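Local coordinates for protein phosphoribosylformylglycinamidine synthase 2 (Thermus thermophilus, PDB 3VIU) that belongs to the AIR synthase related (PurM-like) family, contains two copies of that family's N- and C-terminal domain pair, and is modelled with bound adenosine-5'-diphosphate and magnesium, at residues E562-E573 against G655-V665; A631-G640 against L708-K716. All blocks are in the same frame, centred on the assembly; numbering follows the deposited sequence.

Contact 1: E562-E573 against G655-V665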
loop_
_atom_site.group_PDB
_atom_site.type_symbol
_atom_site.label_atom_id
_atom_site.label_comp_id
_atom_site.label_asym_id
_atom_site.label_seq_id
_atom_site.Cartn_x
_atom_site.Cartn_y
_atom_site.Cartn_z
ATOM N N GLU A 562 -20.963 4.610 -28.785
ATOM C CA GLU A 562 -19.532 4.357 -28.859
ATOM C C GLU A 562 -19.303 2.874 -29.104
ATOM O O GLU A 562 -20.049 2.035 -28.599
ATOM C CB GLU A 562 -18.843 4.793 -27.562
ATOM C CG GLU A 562 -18.702 6.307 -27.422
ATOM C CD GLU A 562 -17.850 6.730 -26.233
ATOM O OE1 GLU A 562 -17.403 7.897 -26.224
ATOM O OE2 GLU A 562 -17.629 5.910 -25.311
ATOM N N VAL A 563 -18.292 2.547 -29.901
ATOM C CA VAL A 563 -17.991 1.149 -30.170
ATOM C C VAL A 563 -17.236 0.618 -28.949
ATOM O O VAL A 563 -16.313 1.265 -28.450
ATOM C CB VAL A 563 -17.115 0.974 -31.439
ATOM C CG1 VAL A 563 -16.877 -0.506 -31.705
ATOM C CG2 VAL A 563 -17.791 1.622 -32.643
ATOM N N LEU A 564 -17.644 -0.555 -28.476
ATOM C CA LEU A 564 -17.041 -1.186 -27.306
ATOM C C LEU A 564 -16.168 -2.376 -27.700
ATOM O O LEU A 564 -16.659 -3.361 -28.240
ATOM C CB LEU A 564 -18.154 -1.634 -26.344
ATOM C CG LEU A 564 -17.777 -2.504 -25.132
ATOM C CD1 LEU A 564 -16.702 -1.815 -24.313
ATOM C CD2 LEU A 564 -19.027 -2.772 -24.285
ATOM N N LEU A 565 -14.874 -2.282 -27.423
ATOM C CA LEU A 565 -13.939 -3.352 -27.764
ATOM C C LEU A 565 -13.308 -4.025 -26.537
ATOM O O LEU A 565 -13.396 -3.528 -25.411
ATOM C CB LEU A 565 -12.800 -2.819 -28.641
ATOM C CG LEU A 565 -13.060 -2.157 -29.987
ATOM C CD1 LEU A 565 -13.592 -0.725 -29.792
ATOM C CD2 LEU A 565 -11.749 -2.120 -30.762
ATOM N N LEU A 566 -12.645 -5.152 -26.779
ATOM C CA LEU A 566 -11.981 -5.885 -25.723
ATOM C C LEU A 566 -10.607 -6.343 -26.193
ATOM O O LEU A 566 -10.489 -7.011 -27.221
ATOM C CB LEU A 566 -12.842 -7.078 -25.320
ATOM C CG LEU A 566 -12.435 -8.032 -24.190
ATOM C CD1 LEU A 566 -11.668 -9.206 -24.756
ATOM C CD2 LEU A 566 -11.637 -7.287 -23.136
ATOM N N ILE A 567 -9.571 -5.942 -25.453
ATOM C CA ILE A 567 -8.191 -6.338 -25.746
ATOM C C ILE A 567 -8.043 -7.657 -24.994
ATOM O O ILE A 567 -8.276 -7.701 -23.788
ATOM C CB ILE A 567 -7.133 -5.371 -25.139
ATOM C CG1 ILE A 567 -7.547 -3.910 -25.317
ATOM C CG2 ILE A 567 -5.771 -5.628 -25.791
ATOM C CD1 ILE A 567 -7.479 -3.419 -26.714
ATOM N N GLY A 568 -7.660 -8.720 -25.697
ATOM C CA GLY A 568 -7.515 -10.020 -25.060
ATOM C C GLY A 568 -8.672 -10.924 -25.452
ATOM O O GLY A 568 -9.423 -10.599 -26.373
ATOM N N GLU A 569 -8.836 -12.046 -24.761
ATOM C CA GLU A 569 -9.926 -12.963 -25.084
ATOM C C GLU A 569 -11.026 -13.091 -24.035
ATOM O O GLU A 569 -10.825 -12.784 -22.853
ATOM C CB GLU A 569 -9.355 -14.330 -25.459
ATOM C CG GLU A 569 -8.931 -14.358 -26.932
ATOM C CD GLU A 569 -7.934 -15.446 -27.267
ATOM O OE1 GLU A 569 -7.536 -15.515 -28.448
ATOM O OE2 GLU A 569 -7.546 -16.221 -26.359
ATOM N N GLU A 570 -12.192 -13.539 -24.492
ATOM C CA GLU A 570 -13.376 -13.675 -23.650
ATOM C C GLU A 570 -13.300 -14.755 -22.596
ATOM O O GLU A 570 -13.910 -14.634 -21.539
ATOM C CB GLU A 570 -14.611 -13.934 -24.517
ATOM C CG GLU A 570 -14.713 -13.055 -25.749
ATOM C CD GLU A 570 -15.988 -13.297 -26.533
ATOM O OE1 GLU A 570 -16.431 -14.464 -26.609
ATOM O OE2 GLU A 570 -16.540 -12.321 -27.084
ATOM N N ARG A 571 -12.564 -15.819 -22.893
ATOM C CA ARG A 571 -12.428 -16.932 -21.967
ATOM C C ARG A 571 -11.528 -16.660 -20.778
ATOM O O ARG A 571 -10.373 -16.279 -20.939
ATOM C CB ARG A 571 -11.891 -18.167 -22.687
ATOM C CG ARG A 571 -12.939 -19.211 -22.999
ATOM C CD ARG A 571 -12.290 -20.562 -23.246
ATOM N NE ARG A 571 -13.265 -21.598 -23.586
ATOM C CZ ARG A 571 -14.286 -21.958 -22.814
ATOM N NH1 ARG A 571 -14.483 -21.363 -21.646
ATOM N NH2 ARG A 571 -15.111 -22.923 -23.204
ATOM N N GLY A 572 -12.076 -16.862 -19.586
ATOM C CA GLY A 572 -11.315 -16.701 -18.364
ATOM C C GLY A 572 -11.239 -18.082 -17.730
ATOM O O GLY A 572 -11.827 -19.028 -18.254
ATOM N N GLU A 573 -10.519 -18.222 -16.623
ATOM C CA GLU A 573 -10.423 -19.519 -15.956
ATOM C C GLU A 573 -11.231 -19.461 -14.654
ATOM O O GLU A 573 -11.517 -18.375 -14.136
ATOM C CB GLU A 573 -8.956 -19.865 -15.674
ATOM C CG GLU A 573 -8.013 -19.599 -16.847
ATOM C CD GLU A 573 -6.558 -19.980 -16.558
ATOM O OE1 GLU A 573 -5.654 -19.428 -17.227
ATOM O OE2 GLU A 573 -6.313 -20.835 -15.675
ATOM N N GLY A 655 -15.392 -16.200 -15.895
ATOM C CA GLY A 655 -14.046 -16.694 -15.663
ATOM C C GLY A 655 -13.066 -15.545 -15.579
ATOM O O GLY A 655 -13.293 -14.488 -16.173
ATOM N N GLU A 656 -11.971 -15.736 -14.854
ATOM C CA GLU A 656 -10.992 -14.661 -14.723
ATOM C C GLU A 656 -9.699 -14.914 -15.507
ATOM O O GLU A 656 -9.276 -16.055 -15.673
ATOM C CB GLU A 656 -10.695 -14.428 -13.237
ATOM C CG GLU A 656 -11.960 -14.502 -12.390
ATOM C CD GLU A 656 -11.736 -14.210 -10.914
ATOM O OE1 GLU A 656 -10.623 -14.470 -10.400
ATOM O OE2 GLU A 656 -12.694 -13.734 -10.265
ATOM N N ALA A 657 -9.102 -13.832 -16.006
ATOM C CA ALA A 657 -7.846 -13.881 -16.763
ATOM C C ALA A 657 -7.263 -12.477 -16.809
ATOM O O ALA A 657 -7.975 -11.509 -17.063
ATOM C CB ALA A 657 -8.080 -14.386 -18.183
ATOM N N PRO A 658 -5.950 -12.349 -16.573
ATOM C CA PRO A 658 -5.292 -11.042 -16.587
ATOM C C PRO A 658 -5.055 -10.526 -17.998
ATOM O O PRO A 658 -5.393 -11.174 -18.973
ATOM C CB PRO A 658 -3.982 -11.327 -15.875
ATOM C CG PRO A 658 -3.637 -12.671 -16.441
ATOM C CD PRO A 658 -4.965 -13.418 -16.326
ATOM N N SER A 659 -4.485 -9.338 -18.085
ATOM C CA SER A 659 -4.154 -8.741 -19.367
ATOM C C SER A 659 -5.340 -8.489 -20.297
ATOM O O SER A 659 -5.167 -8.432 -21.514
ATOM C CB SER A 659 -3.114 -9.623 -20.073
ATOM O OG SER A 659 -2.033 -9.946 -19.203
ATOM N N ARG A 660 -6.532 -8.330 -19.733
ATOM C CA ARG A 660 -7.726 -8.063 -20.535
ATOM C C ARG A 660 -8.296 -6.673 -20.228
ATOM O O ARG A 660 -8.534 -6.331 -19.067
ATOM C CB ARG A 660 -8.780 -9.140 -20.279
ATOM C CG ARG A 660 -8.268 -10.555 -20.551
ATOM C CD ARG A 660 -9.405 -11.565 -20.617
ATOM N NE ARG A 660 -10.072 -11.732 -19.329
ATOM C CZ ARG A 660 -11.233 -12.357 -19.167
ATOM N NH1 ARG A 660 -11.861 -12.872 -20.213
ATOM N NH2 ARG A 660 -11.760 -12.472 -17.958
ATOM N N VAL A 661 -8.510 -5.876 -21.277
ATOM C CA VAL A 661 -9.021 -4.512 -21.132
ATOM C C VAL A 661 -10.150 -4.136 -22.092
ATOM O O VAL A 661 -10.093 -4.415 -23.294
ATOM C CB VAL A 661 -7.884 -3.469 -21.337
ATOM C CG1 VAL A 661 -8.442 -2.055 -21.248
ATOM C CG2 VAL A 661 -6.795 -3.671 -20.299
ATOM N N LEU A 662 -11.164 -3.475 -21.543
ATOM C CA LEU A 662 -12.310 -3.006 -22.313
ATOM C C LEU A 662 -12.165 -1.504 -22.539
ATOM O O LEU A 662 -11.699 -0.787 -21.659
ATOM C CB LEU A 662 -13.606 -3.254 -21.542
ATOM C CG LEU A 662 -14.063 -4.692 -21.300
ATOM C CD1 LEU A 662 -15.233 -4.721 -20.308
ATOM C CD2 LEU A 662 -14.467 -5.298 -22.627
ATOM N N PHE A 663 -12.560 -1.024 -23.711
ATOM C CA PHE A 663 -12.502 0.409 -23.996
ATOM C C PHE A 663 -13.423 0.768 -25.151
ATOM O O PHE A 663 -13.821 -0.096 -25.932
ATOM C CB PHE A 663 -11.068 0.860 -24.289
ATOM C CG PHE A 663 -10.562 0.468 -25.643
ATOM C CD1 PHE A 663 -10.478 1.406 -26.664
ATOM C CD2 PHE A 663 -10.163 -0.834 -25.900
ATOM C CE1 PHE A 663 -10.003 1.055 -27.918
ATOM C CE2 PHE A 663 -9.689 -1.194 -27.146
ATOM C CZ PHE A 663 -9.608 -0.246 -28.159
ATOM N N THR A 664 -13.784 2.043 -25.242
ATOM C CA THR A 664 -14.673 2.485 -26.301
ATOM C C THR A 664 -14.023 3.551 -27.173
ATOM O O THR A 664 -13.179 4.325 -26.713
ATOM C CB THR A 664 -15.970 3.053 -25.722
ATOM O OG1 THR A 664 -15.723 4.356 -25.196
ATOM C CG2 THR A 664 -16.488 2.163 -24.605
ATOM N N VAL A 665 -14.418 3.581 -28.440
ATOM C CA VAL A 665 -13.885 4.547 -29.396
ATOM C C VAL A 665 -15.058 5.210 -30.081
ATOM O O VAL A 665 -16.163 4.666 -30.100
ATOM C CB VAL A 665 -13.030 3.860 -30.499
ATOM C CG1 VAL A 665 -11.864 3.140 -29.881
ATOM C CG2 VAL A 665 -13.881 2.879 -31.283
#

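Contact 2: A631-G640 against L708-K716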
loop_
_atom_site.group_PDB
_atom_site.type_symbol
_atom_site.label_atom_id
_atom_site.label_comp_id
_atom_site.label_asym_id
_atom_site.label_seq_id
_atom_site.Cartn_x
_atom_site.Cartn_y
_atom_site.Cartn_z
ATOM N N ALA A 631 -20.760 -4.647 -16.265
ATOM C CA ALA A 631 -21.756 -4.002 -15.413
ATOM C C ALA A 631 -21.196 -2.794 -14.656
ATOM O O ALA A 631 -21.886 -1.790 -14.476
ATOM C CB ALA A 631 -22.344 -5.015 -14.429
ATOM N N GLU A 632 -19.947 -2.892 -14.213
ATOM C CA GLU A 632 -19.319 -1.795 -13.482
ATOM C C GLU A 632 -19.201 -0.535 -14.323
ATOM O O GLU A 632 -19.165 0.570 -13.787
ATOM C CB GLU A 632 -17.930 -2.207 -12.976
ATOM C CG GLU A 632 -17.971 -3.250 -11.862
ATOM C CD GLU A 632 -16.594 -3.661 -11.376
ATOM O OE1 GLU A 632 -16.408 -3.769 -10.142
ATOM O OE2 GLU A 632 -15.703 -3.885 -12.223
HETATM N N MSE A 633 -19.155 -0.694 -15.640
HETATM C CA MSE A 633 -19.006 0.458 -16.517
HETATM C C MSE A 633 -20.293 1.232 -16.748
HETATM O O MSE A 633 -20.263 2.375 -17.189
HETATM C CB MSE A 633 -18.405 0.023 -17.853
HETATM C CG MSE A 633 -17.002 -0.546 -17.719
HETATM SE SE MSE A 633 -16.318 -1.287 -19.378
HETATM C CE MSE A 633 -15.435 0.280 -20.102
ATOM N N THR A 634 -21.421 0.613 -16.429
ATOM C CA THR A 634 -22.716 1.254 -16.607
ATOM C C THR A 634 -23.147 2.066 -15.374
ATOM O O THR A 634 -24.029 2.923 -15.458
ATOM C CB THR A 634 -23.791 0.208 -16.873
ATOM O OG1 THR A 634 -24.088 -0.476 -15.654
ATOM C CG2 THR A 634 -23.306 -0.812 -17.894
ATOM N N PHE A 635 -22.521 1.800 -14.231
ATOM C CA PHE A 635 -22.871 2.489 -12.987
ATOM C C PHE A 635 -22.574 3.996 -12.881
ATOM O O PHE A 635 -23.438 4.777 -12.467
ATOM C CB PHE A 635 -22.203 1.796 -11.791
ATOM C CG PHE A 635 -22.576 0.349 -11.632
ATOM C CD1 PHE A 635 -23.822 -0.121 -12.048
ATOM C CD2 PHE A 635 -21.699 -0.537 -11.012
ATOM C CE1 PHE A 635 -24.191 -1.454 -11.846
ATOM C CE2 PHE A 635 -22.056 -1.874 -10.804
ATOM C CZ PHE A 635 -23.304 -2.332 -11.220
ATOM N N PRO A 636 -21.352 4.425 -13.240
ATOM C CA PRO A 636 -21.006 5.846 -13.145
ATOM C C PRO A 636 -21.935 6.874 -13.794
ATOM O O PRO A 636 -22.228 7.901 -13.182
ATOM C CB PRO A 636 -19.587 5.892 -13.714
ATOM C CG PRO A 636 -19.034 4.564 -13.314
ATOM C CD PRO A 636 -20.185 3.640 -13.677
ATOM N N TYR A 637 -22.400 6.604 -15.011
ATOM C CA TYR A 637 -23.276 7.543 -15.716
ATOM C C TYR A 637 -24.633 6.983 -16.103
ATOM O O TYR A 637 -25.430 7.678 -16.722
ATOM C CB TYR A 637 -22.583 8.046 -16.977
ATOM C CG TYR A 637 -21.319 8.819 -16.702
ATOM C CD1 TYR A 637 -21.369 10.169 -16.351
ATOM C CD2 TYR A 637 -20.071 8.195 -16.768
ATOM C CE1 TYR A 637 -20.211 10.883 -16.075
ATOM C CE2 TYR A 637 -18.908 8.896 -16.490
ATOM C CZ TYR A 637 -18.982 10.242 -16.146
ATOM O OH TYR A 637 -17.831 10.949 -15.885
ATOM N N GLY A 638 -24.901 5.733 -15.754
ATOM C CA GLY A 638 -26.188 5.148 -16.089
ATOM C C GLY A 638 -26.389 4.891 -17.574
ATOM O O GLY A 638 -27.517 4.909 -18.069
ATOM N N VAL A 639 -25.292 4.661 -18.288
ATOM C CA VAL A 639 -25.328 4.380 -19.716
ATOM C C VAL A 639 -25.077 2.877 -19.888
ATOM O O VAL A 639 -24.048 2.362 -19.433
ATOM C CB VAL A 639 -24.232 5.194 -20.443
ATOM C CG1 VAL A 639 -24.075 4.715 -21.879
ATOM C CG2 VAL A 639 -24.586 6.677 -20.403
ATOM N N GLY A 640 -26.015 2.180 -20.533
ATOM C CA GLY A 640 -25.890 0.742 -20.718
ATOM C C GLY A 640 -25.045 0.301 -21.896
ATOM O O GLY A 640 -24.340 1.114 -22.497
ATOM N N LEU A 708 -30.343 -1.658 -15.906
ATOM C CA LEU A 708 -29.254 -1.055 -15.142
ATOM C C LEU A 708 -29.696 -0.898 -13.696
ATOM O O LEU A 708 -28.879 -0.887 -12.781
ATOM C CB LEU A 708 -28.853 0.304 -15.728
ATOM C CG LEU A 708 -28.372 0.322 -17.185
ATOM C CD1 LEU A 708 -27.517 1.559 -17.399
ATOM C CD2 LEU A 708 -27.556 -0.926 -17.508
ATOM N N GLU A 709 -31.001 -0.794 -13.494
ATOM C CA GLU A 709 -31.543 -0.653 -12.145
ATOM C C GLU A 709 -31.221 -1.847 -11.248
ATOM O O GLU A 709 -30.691 -1.673 -10.155
ATOM C CB GLU A 709 -33.061 -0.464 -12.196
ATOM C CG GLU A 709 -33.532 0.962 -11.958
ATOM C CD GLU A 709 -35.050 1.053 -11.852
ATOM O OE1 GLU A 709 -35.736 0.737 -12.853
ATOM O OE2 GLU A 709 -35.557 1.432 -10.769
ATOM N N GLU A 710 -31.545 -3.052 -11.710
ATOM C CA GLU A 710 -31.301 -4.254 -10.917
ATOM C C GLU A 710 -29.827 -4.534 -10.676
ATOM O O GLU A 710 -29.468 -5.082 -9.637
ATOM C CB GLU A 710 -31.973 -5.479 -11.555
ATOM C CG GLU A 710 -31.460 -5.890 -12.926
ATOM C CD GLU A 710 -32.279 -7.025 -13.534
ATOM O OE1 GLU A 710 -32.281 -8.146 -12.967
ATOM O OE2 GLU A 710 -32.922 -6.794 -14.579
ATOM N N LEU A 711 -28.979 -4.157 -11.629
ATOM C CA LEU A 711 -27.542 -4.354 -11.487
ATOM C C LEU A 711 -27.062 -3.396 -10.404
ATOM O O LEU A 711 -26.311 -3.762 -9.495
ATOM C CB LEU A 711 -26.827 -4.047 -12.807
ATOM C CG LEU A 711 -27.057 -4.998 -13.990
ATOM C CD1 LEU A 711 -26.324 -4.482 -15.218
ATOM C CD2 LEU A 711 -26.573 -6.406 -13.641
ATOM N N LEU A 712 -27.536 -2.163 -10.509
ATOM C CA LEU A 712 -27.191 -1.107 -9.576
ATOM C C LEU A 712 -27.618 -1.401 -8.134
ATOM O O LEU A 712 -26.802 -1.302 -7.219
ATOM C CB LEU A 712 -27.808 0.215 -10.049
ATOM C CG LEU A 712 -27.309 1.486 -9.360
ATOM C CD1 LEU A 712 -25.811 1.673 -9.625
ATOM C CD2 LEU A 712 -28.095 2.681 -9.880
ATOM N N SER A 713 -28.877 -1.774 -7.913
ATOM C CA SER A 713 -29.317 -2.029 -6.541
ATOM C C SER A 713 -28.605 -3.224 -5.927
ATOM O O SER A 713 -28.251 -3.211 -4.746
ATOM C CB SER A 713 -30.834 -2.235 -6.476
ATOM O OG SER A 713 -31.236 -3.370 -7.217
ATOM N N ALA A 714 -28.378 -4.252 -6.733
ATOM C CA ALA A 714 -27.694 -5.447 -6.245
ATOM C C ALA A 714 -26.262 -5.118 -5.807
ATOM O O ALA A 714 -25.777 -5.619 -4.801
ATOM C CB ALA A 714 -27.682 -6.521 -7.333
ATOM N N TRP A 715 -25.608 -4.254 -6.573
ATOM C CA TRP A 715 -24.232 -3.835 -6.326
ATOM C C TRP A 715 -24.069 -2.816 -5.201
ATOM O O TRP A 715 -23.065 -2.825 -4.495
ATOM C CB TRP A 715 -23.674 -3.235 -7.616
ATOM C CG TRP A 715 -22.255 -2.729 -7.550
ATOM C CD1 TRP A 715 -21.115 -3.478 -7.500
ATOM C CD2 TRP A 715 -21.834 -1.365 -7.644
ATOM N NE1 TRP A 715 -20.008 -2.665 -7.570
ATOM C CE2 TRP A 715 -20.423 -1.363 -7.660
ATOM C CE3 TRP A 715 -22.514 -0.143 -7.722
ATOM C CZ2 TRP A 715 -19.674 -0.183 -7.754
ATOM C CZ3 TRP A 715 -21.768 1.036 -7.816
ATOM C CH2 TRP A 715 -20.363 1.002 -7.833
ATOM N N LYS A 716 -25.057 -1.942 -5.039
ATOM C CA LYS A 716 -25.000 -0.879 -4.042
ATOM C C LYS A 716 -25.285 -1.246 -2.586
ATOM O O LYS A 716 -24.651 -0.705 -1.683
ATOM C CB LYS A 716 -25.947 0.253 -4.462
ATOM C CG LYS A 716 -25.492 1.650 -4.036
ATOM C CD LYS A 716 -25.564 1.870 -2.514
ATOM C CE LYS A 716 -24.267 2.482 -1.948
ATOM N NZ LYS A 716 -23.158 1.481 -1.796
HETATM O O HOH W 1 -17.433 -2.301 -8.132
#

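Contact 1: E562-E573 against G655-V665
L565 and F663 form the middle pair of two antiparallel strands, 563-567 and 661-665, and illustrate how a side-chain torsion shapes packing between neighbouring strands. F663 places its ring between its own backbone N and carbonyl carbon (chi1 75°), which leans it across toward 563-567: F663 CE2 lies 3.8 Å from L565 CB, and L565 CD1 rests above one ring face near the rim. Beneath them the backbones are joined closely, L565 N to F663 O at 2.8 Å and I567 N to V661 O at 2.7 Å. V563 and V665 extend the same face, V563 CB meeting V665 CG2 at 3.8 Å. On the reverse face L566 holds CG away from its backbone N, and L566 CD2 reaches L662 CD2 at 3.5 Å.

Beyond the strands R660 takes over. Its chain folds back at chi3 (-66°), laying the guanidinium inside the loops. R660 NH1 gives an almost straight bond, in the guanidinium plane, to E569 O (2.8 Å) and a weak one to E570 O; R660 NE bonds to A657 O at 3.1 Å, and R660 NH2 weakly to G655 O. The buried guanidinium thus reaches four loop carbonyls, two of them through weak bonds, while G572 CA covers one of its faces. Where G572 passes G655, neither residue has a side chain and the backbones come close; E573 and E656 then pair, E573 N to E656 O at 2.7 Å. The E656 carboxylate points away from 562-573, to Y453 and to the backbone N of G624 and E578.

Strand 661-665 runs between 618-620 and 563-567, which in turn borders 684-690. Helices 596-611 and 670-679 cover the V563-L565-F663 face, whereas L566 and L662 both pack on L687 of strand 684-690.

Contact 2: A631-G640 against L708-K716
F635 presents both faces of its ring to partners: W715 stacks on one, and the A631 carbonyl oxygen sits 3.3 Å above the other, over the ring centre. The aromatic pair is an offset stack, with F635 and the six-membered ring of W715 4.2 Å apart between centroids and their planes inclined by 26°. F635 CE2 lies over the indole face, toward its rim. At the F635 edge, L711 CB lies in the ring plane 3.8 Å from F635 CE1. L712 CD1 approaches F635 CD1 obliquely at 3.6 Å. W715 extends CG anti to its backbone N (chi1 179°), which lays the indole against the F635 ring. A water in the indole plane accepts from W715 NE1 at 2.7 Å and donates to E632 OE1.

The carbonyl beneath F635 is itself occupied, for A631 O accepts from T634 N and from T634 OG1, the latter at 2.8 Å; these two donors fix the position of the oxygen that faces the ring. At the other end, L708 pushes CD1 against the turn, 3.4 Å from G638 O, with CD2 near T634. L399 of helix 391-399 touches F635, L711 and W715.

No direct hydrogen bond joins the two segments. Cohesion therefore rests on aromatic stacking and leucine packing, while the bridging water supplies a polar link at the tryptophan end.

In the fold
The four segments alternate along the chain, in the order 562-573, 631-640, 655-665, 708-716, so the two contacts interlock in sequence. Their centres lie 19 Å apart, yet they touch: L662 CD1 of contact 1 meets the selenium of M633, in helix 625-634, at 3.7 Å. Contact 1 pairs two strands of the seven-stranded sheet in the second AIR synthase C-terminal domain; contact 2 joins one of that domain's helices to helix 708-723, which follows the edge strand 702-707. Strand 618-620, next to 661-665, carries the magnesium ligand D620. V661 and W715 side chains lie about 9 and 11 Å from a bound magnesium ion, placing both contacts near the site without ligating it.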